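Local coordinates for CRISPR-associated protein, Cse2 family (PDB 3WA8) that probably binds the G-rich part of the crRNA and stabilises the R-loop as the Cse2 (CasB) subunit of a type I-E CRISPR complex, at residues 170-173 with 178-181; 132-137 with 181-186. One frame throughout, in Å; residues are numbered along the deposited sequence.

Both contacts use the start of helix 178-197, and their segments share Q181. Contact 1 folds the loop after helix 162-170 back onto the first turn of that helix. Contact 2 sets the end of helix 124-135 against the next turn. Three of the four touching residues in contact 1 are buried, while contact 2 is partly buried, with L134 and A184 partly exposed. Their chemistry differs accordingly: a side-chain amide bonded to a loop carbonyl, its nitrogen over an indole, in the first, purely apolar packing in the second. W172 joins them, with a probable hydrogen bond from NE1 to A136 O and its ring edge-to-face with W183.

Contact 1: 170-173 with 178-181; sequences LAWN and PVQQ
Q180 brings its amide nitrogen over one face of the W172 indole and bonds to the backbone of the same residue. Q180 NE2 sits 3.1 Å above the ring plane, over its centre, and gives a fairly straight hydrogen bond to W172 O (3.0 Å). The acceptor lies close to the amide plane, which is turned 48° from the indole. A bend at chi2 (93°) lets the glutamine do both jobs: its CG rests on the six-membered ring, a CH-pi contact at 3.9 Å from the centroid, while the amide reaches on to the carbonyl. The indole itself swings back toward the helix because CG is anti to the backbone N (chi1 -158°), although the CB of W172 points away. V179 splits its two methyls between the loop residues. CG1 meets W172 CE3 obliquely at 4.0 Å, and CG2 packs on A171 CB at 3.8 Å. Without the indole, as with an alanine here, Q180 NE2 would probably lose the ring beneath it and A136 O its N-H partner. The contact packs the loop that follows helix 162-170 against the first turn of helix 178-197; W172 also touches W60 of helix 59-72, and its ring meets W183 edge-to-face one turn further along helix 178-197.

Contact 2: 132-137 with 181-186; sequences ALLDAD and QKWARA
L134 and A184 mark the nearest approach of the two backbones, their CA atoms 7.9 Å apart, where the last turn of helix 124-135 comes up against helix 178-197. L134 carries most of the contact, one methyl on each of two successive residues of the facing helix. CD1 touches A184 CB at 3.9 Å, whereas CD2 lies 3.9 Å from W183 CB and just as near CE3, in the angle where the indole leaves its stem. With CG anti to the carbonyl carbon (chi1 -59°), the branch is placed so that each methyl meets its own residue. L133 has the other common leucine shape: its CG is anti to the backbone N (chi1 -175°), and CD2 arrives at the edge of the W183 ring, 4.1 Å from CZ3. The indole is thus met by one leucine near its plane and by the other obliquely. This is helix-to-helix packing in an all-helical Cse2 fold, joining two helices well separated in sequence, and no hydrogen bond crosses between the segments. The polar end of W183 is served from elsewhere, NE1 bonding to D168 OD2 on helix 162-170, which is likely to help set the turn of the ring. Outside the two segments, the other oxygen of that D168 carboxylate, OD1, takes a salt bridge from K182 NZ. L133 and W183 also touch I113 and L109, respectively, of helix 109-119, and L133 packs on L141 of helix 141-154.

Contact 1: 170-173 with 178-181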
loop_
_atom_site.group_PDB
_atom_site.type_symbol
_atom_site.label_atom_id
_atom_site.label_comp_id
_atom_site.label_asym_id
_atom_site.label_seq_id
_atom_site.Cartn_x
_atom_site.Cartn_y
_atom_site.Cartn_z
ATOM N N LEU A 170 -1.134 -4.322 7.850
ATOM C CA LEU A 170 -1.764 -5.021 8.951
ATOM C C LEU A 170 -0.757 -5.348 10.018
ATOM O O LEU A 170 -1.114 -5.467 11.177
ATOM C CB LEU A 170 -2.495 -6.268 8.491
ATOM C CG LEU A 170 -3.841 -6.032 7.790
ATOM C CD1 LEU A 170 -4.143 -7.167 6.815
ATOM C CD2 LEU A 170 -5.016 -5.786 8.751
ATOM N N ALA A 171 0.515 -5.463 9.640
ATOM C CA ALA A 171 1.534 -5.947 10.579
ATOM C C ALA A 171 2.474 -4.857 11.074
ATOM O O ALA A 171 3.460 -5.128 11.770
ATOM C CB ALA A 171 2.293 -7.112 9.996
ATOM N N TRP A 172 2.116 -3.626 10.745
ATOM C CA TRP A 172 2.816 -2.441 11.203
ATOM C C TRP A 172 3.205 -2.392 12.680
ATOM O O TRP A 172 4.307 -1.971 12.976
ATOM C CB TRP A 172 2.005 -1.200 10.858
ATOM C CG TRP A 172 2.814 0.015 10.804
ATOM C CD1 TRP A 172 2.880 0.999 11.742
ATOM C CD2 TRP A 172 3.694 0.390 9.759
ATOM N NE1 TRP A 172 3.745 1.984 11.340
ATOM C CE2 TRP A 172 4.253 1.641 10.115
ATOM C CE3 TRP A 172 4.065 -0.200 8.543
ATOM C CZ2 TRP A 172 5.181 2.306 9.306
ATOM C CZ3 TRP A 172 4.991 0.461 7.726
ATOM C CH2 TRP A 172 5.546 1.694 8.120
ATOM N N ASN A 173 2.330 -2.802 13.602
ATOM C CA ASN A 173 2.614 -2.696 15.042
ATOM C C ASN A 173 3.223 -3.939 15.628
ATOM O O ASN A 173 3.107 -4.149 16.827
ATOM C CB ASN A 173 1.346 -2.351 15.841
ATOM C CG ASN A 173 0.588 -1.185 15.238
ATOM O OD1 ASN A 173 1.149 -0.090 15.111
ATOM N ND2 ASN A 173 -0.679 -1.411 14.820
ATOM N N PRO A 178 9.287 -5.734 12.061
ATOM C CA PRO A 178 9.647 -6.439 10.804
ATOM C C PRO A 178 9.199 -5.761 9.489
ATOM O O PRO A 178 9.967 -5.693 8.552
ATOM C CB PRO A 178 8.947 -7.789 10.953
ATOM C CG PRO A 178 7.815 -7.530 11.918
ATOM C CD PRO A 178 8.399 -6.567 12.897
ATOM N N VAL A 179 7.982 -5.260 9.398
ATOM C CA VAL A 179 7.599 -4.601 8.152
ATOM C C VAL A 179 8.563 -3.449 7.818
ATOM O O VAL A 179 9.039 -3.311 6.676
ATOM C CB VAL A 179 6.150 -4.046 8.189
ATOM C CG1 VAL A 179 5.807 -3.338 6.872
ATOM C CG2 VAL A 179 5.183 -5.166 8.507
ATOM N N GLN A 180 8.840 -2.628 8.825
ATOM C CA GLN A 180 9.634 -1.443 8.624
ATOM C C GLN A 180 11.039 -1.881 8.295
ATOM O O GLN A 180 11.654 -1.345 7.369
ATOM C CB GLN A 180 9.586 -0.549 9.848
ATOM C CG GLN A 180 8.183 0.028 10.130
ATOM C CD GLN A 180 7.344 -0.805 11.098
ATOM O OE1 GLN A 180 7.590 -2.008 11.330
ATOM N NE2 GLN A 180 6.336 -0.164 11.666
ATOM N N GLN A 181 11.532 -2.889 9.004
ATOM C CA GLN A 181 12.801 -3.493 8.626
ATOM C C GLN A 181 12.745 -3.899 7.162
ATOM O O GLN A 181 13.683 -3.624 6.400
ATOM C CB GLN A 181 13.093 -4.750 9.431
ATOM C CG GLN A 181 13.438 -4.521 10.832
ATOM C CD GLN A 181 13.771 -5.795 11.533
ATOM O OE1 GLN A 181 14.666 -6.532 11.132
ATOM N NE2 GLN A 181 13.071 -6.056 12.607
#

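Contact 2: 132-137 with 181-186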
loop_
_atom_site.group_PDB
_atom_site.type_symbol
_atom_site.label_atom_id
_atom_site.label_comp_id
_atom_site.label_asym_id
_atom_site.label_seq_id
_atom_site.Cartn_x
_atom_site.Cartn_y
_atom_site.Cartn_z
ATOM N N ALA A 132 10.653 9.186 7.145
ATOM C CA ALA A 132 9.598 9.692 7.995
ATOM C C ALA A 132 8.446 8.711 8.007
ATOM O O ALA A 132 7.823 8.499 9.041
ATOM C CB ALA A 132 9.137 11.031 7.525
ATOM N N LEU A 133 8.166 8.118 6.847
ATOM C CA LEU A 133 7.164 7.078 6.724
ATOM C C LEU A 133 7.512 5.889 7.622
ATOM O O LEU A 133 6.667 5.411 8.375
ATOM C CB LEU A 133 7.034 6.647 5.270
ATOM C CG LEU A 133 5.943 5.639 4.939
ATOM C CD1 LEU A 133 4.586 6.191 5.183
ATOM C CD2 LEU A 133 6.072 5.200 3.524
ATOM N N LEU A 134 8.756 5.428 7.597
ATOM C CA LEU A 134 9.091 4.276 8.430
ATOM C C LEU A 134 8.982 4.567 9.934
ATOM O O LEU A 134 8.937 3.633 10.742
ATOM C CB LEU A 134 10.480 3.732 8.097
ATOM C CG LEU A 134 10.781 3.257 6.683
ATOM C CD1 LEU A 134 12.205 2.743 6.594
ATOM C CD2 LEU A 134 9.814 2.167 6.298
ATOM N N ASP A 135 8.960 5.847 10.311
ATOM C CA ASP A 135 8.853 6.241 11.727
ATOM C C ASP A 135 7.411 6.334 12.225
ATOM O O ASP A 135 7.169 6.371 13.427
ATOM C CB ASP A 135 9.501 7.605 11.956
ATOM C CG ASP A 135 10.974 7.513 12.194
ATOM O OD1 ASP A 135 11.376 6.809 13.152
ATOM O OD2 ASP A 135 11.737 8.155 11.439
ATOM N N ALA A 136 6.465 6.423 11.295
ATOM C CA ALA A 136 5.091 6.703 11.627
ATOM C C ALA A 136 4.587 5.745 12.682
ATOM O O ALA A 136 4.940 4.578 12.676
ATOM C CB ALA A 136 4.245 6.604 10.392
ATOM N N ASP A 137 3.778 6.252 13.605
ATOM C CA ASP A 137 2.945 5.404 14.438
ATOM C C ASP A 137 1.566 5.236 13.782
ATOM O O ASP A 137 1.276 5.822 12.731
ATOM C CB ASP A 137 2.830 5.972 15.845
ATOM C CG ASP A 137 2.211 7.370 15.879
ATOM O OD1 ASP A 137 1.487 7.748 14.916
ATOM O OD2 ASP A 137 2.436 8.088 16.902
ATOM N N GLN A 181 11.532 -2.889 9.004
ATOM C CA GLN A 181 12.801 -3.493 8.626
ATOM C C GLN A 181 12.745 -3.899 7.162
ATOM O O GLN A 181 13.683 -3.624 6.400
ATOM C CB GLN A 181 13.093 -4.750 9.431
ATOM C CG GLN A 181 13.438 -4.521 10.832
ATOM C CD GLN A 181 13.771 -5.795 11.533
ATOM O OE1 GLN A 181 14.666 -6.532 11.132
ATOM N NE2 GLN A 181 13.071 -6.056 12.607
ATOM N N LYS A 182 11.647 -4.562 6.784
ATOM C CA LYS A 182 11.556 -5.232 5.493
ATOM C C LYS A 182 11.577 -4.182 4.414
ATOM O O LYS A 182 12.312 -4.299 3.438
ATOM C CB LYS A 182 10.261 -6.032 5.398
ATOM C CG LYS A 182 10.220 -7.064 4.267
ATOM C CD LYS A 182 8.799 -7.285 3.764
ATOM C CE LYS A 182 7.859 -7.933 4.802
ATOM N NZ LYS A 182 6.418 -7.751 4.436
ATOM N N TRP A 183 10.773 -3.142 4.611
ATOM C CA TRP A 183 10.724 -2.055 3.667
ATOM C C TRP A 183 12.089 -1.427 3.500
ATOM O O TRP A 183 12.543 -1.245 2.377
ATOM C CB TRP A 183 9.712 -1.027 4.117
ATOM C CG TRP A 183 8.325 -1.460 3.859
ATOM C CD1 TRP A 183 7.892 -2.732 3.602
ATOM C CD2 TRP A 183 7.164 -0.640 3.861
ATOM N NE1 TRP A 183 6.533 -2.753 3.433
ATOM C CE2 TRP A 183 6.054 -1.487 3.599
ATOM C CE3 TRP A 183 6.941 0.725 4.080
ATOM C CZ2 TRP A 183 4.751 -1.015 3.534
ATOM C CZ3 TRP A 183 5.632 1.203 4.013
ATOM C CH2 TRP A 183 4.553 0.328 3.738
ATOM N N ALA A 184 12.759 -1.129 4.608
ATOM C CA ALA A 184 14.025 -0.440 4.542
ATOM C C ALA A 184 15.012 -1.230 3.691
ATOM O O ALA A 184 15.780 -0.667 2.879
ATOM C CB ALA A 184 14.580 -0.224 5.937
ATOM N N ARG A 185 14.984 -2.547 3.865
ATOM C CA ARG A 185 15.945 -3.398 3.190
ATOM C C ARG A 185 15.613 -3.425 1.736
ATOM O O ARG A 185 16.510 -3.439 0.919
ATOM C CB ARG A 185 15.971 -4.812 3.762
ATOM C CG ARG A 185 16.306 -4.846 5.222
ATOM C CD ARG A 185 16.465 -6.233 5.721
ATOM N NE ARG A 185 16.636 -6.140 7.150
ATOM C CZ ARG A 185 17.261 -7.032 7.896
ATOM N NH1 ARG A 185 17.772 -8.127 7.348
ATOM N NH2 ARG A 185 17.381 -6.810 9.198
ATOM N N ALA A 186 14.330 -3.397 1.411
ATOM C CA ALA A 186 13.922 -3.410 0.021
ATOM C C ALA A 186 14.422 -2.147 -0.621
ATOM O O ALA A 186 15.037 -2.199 -1.673
ATOM C CB ALA A 186 12.431 -3.517 -0.105
#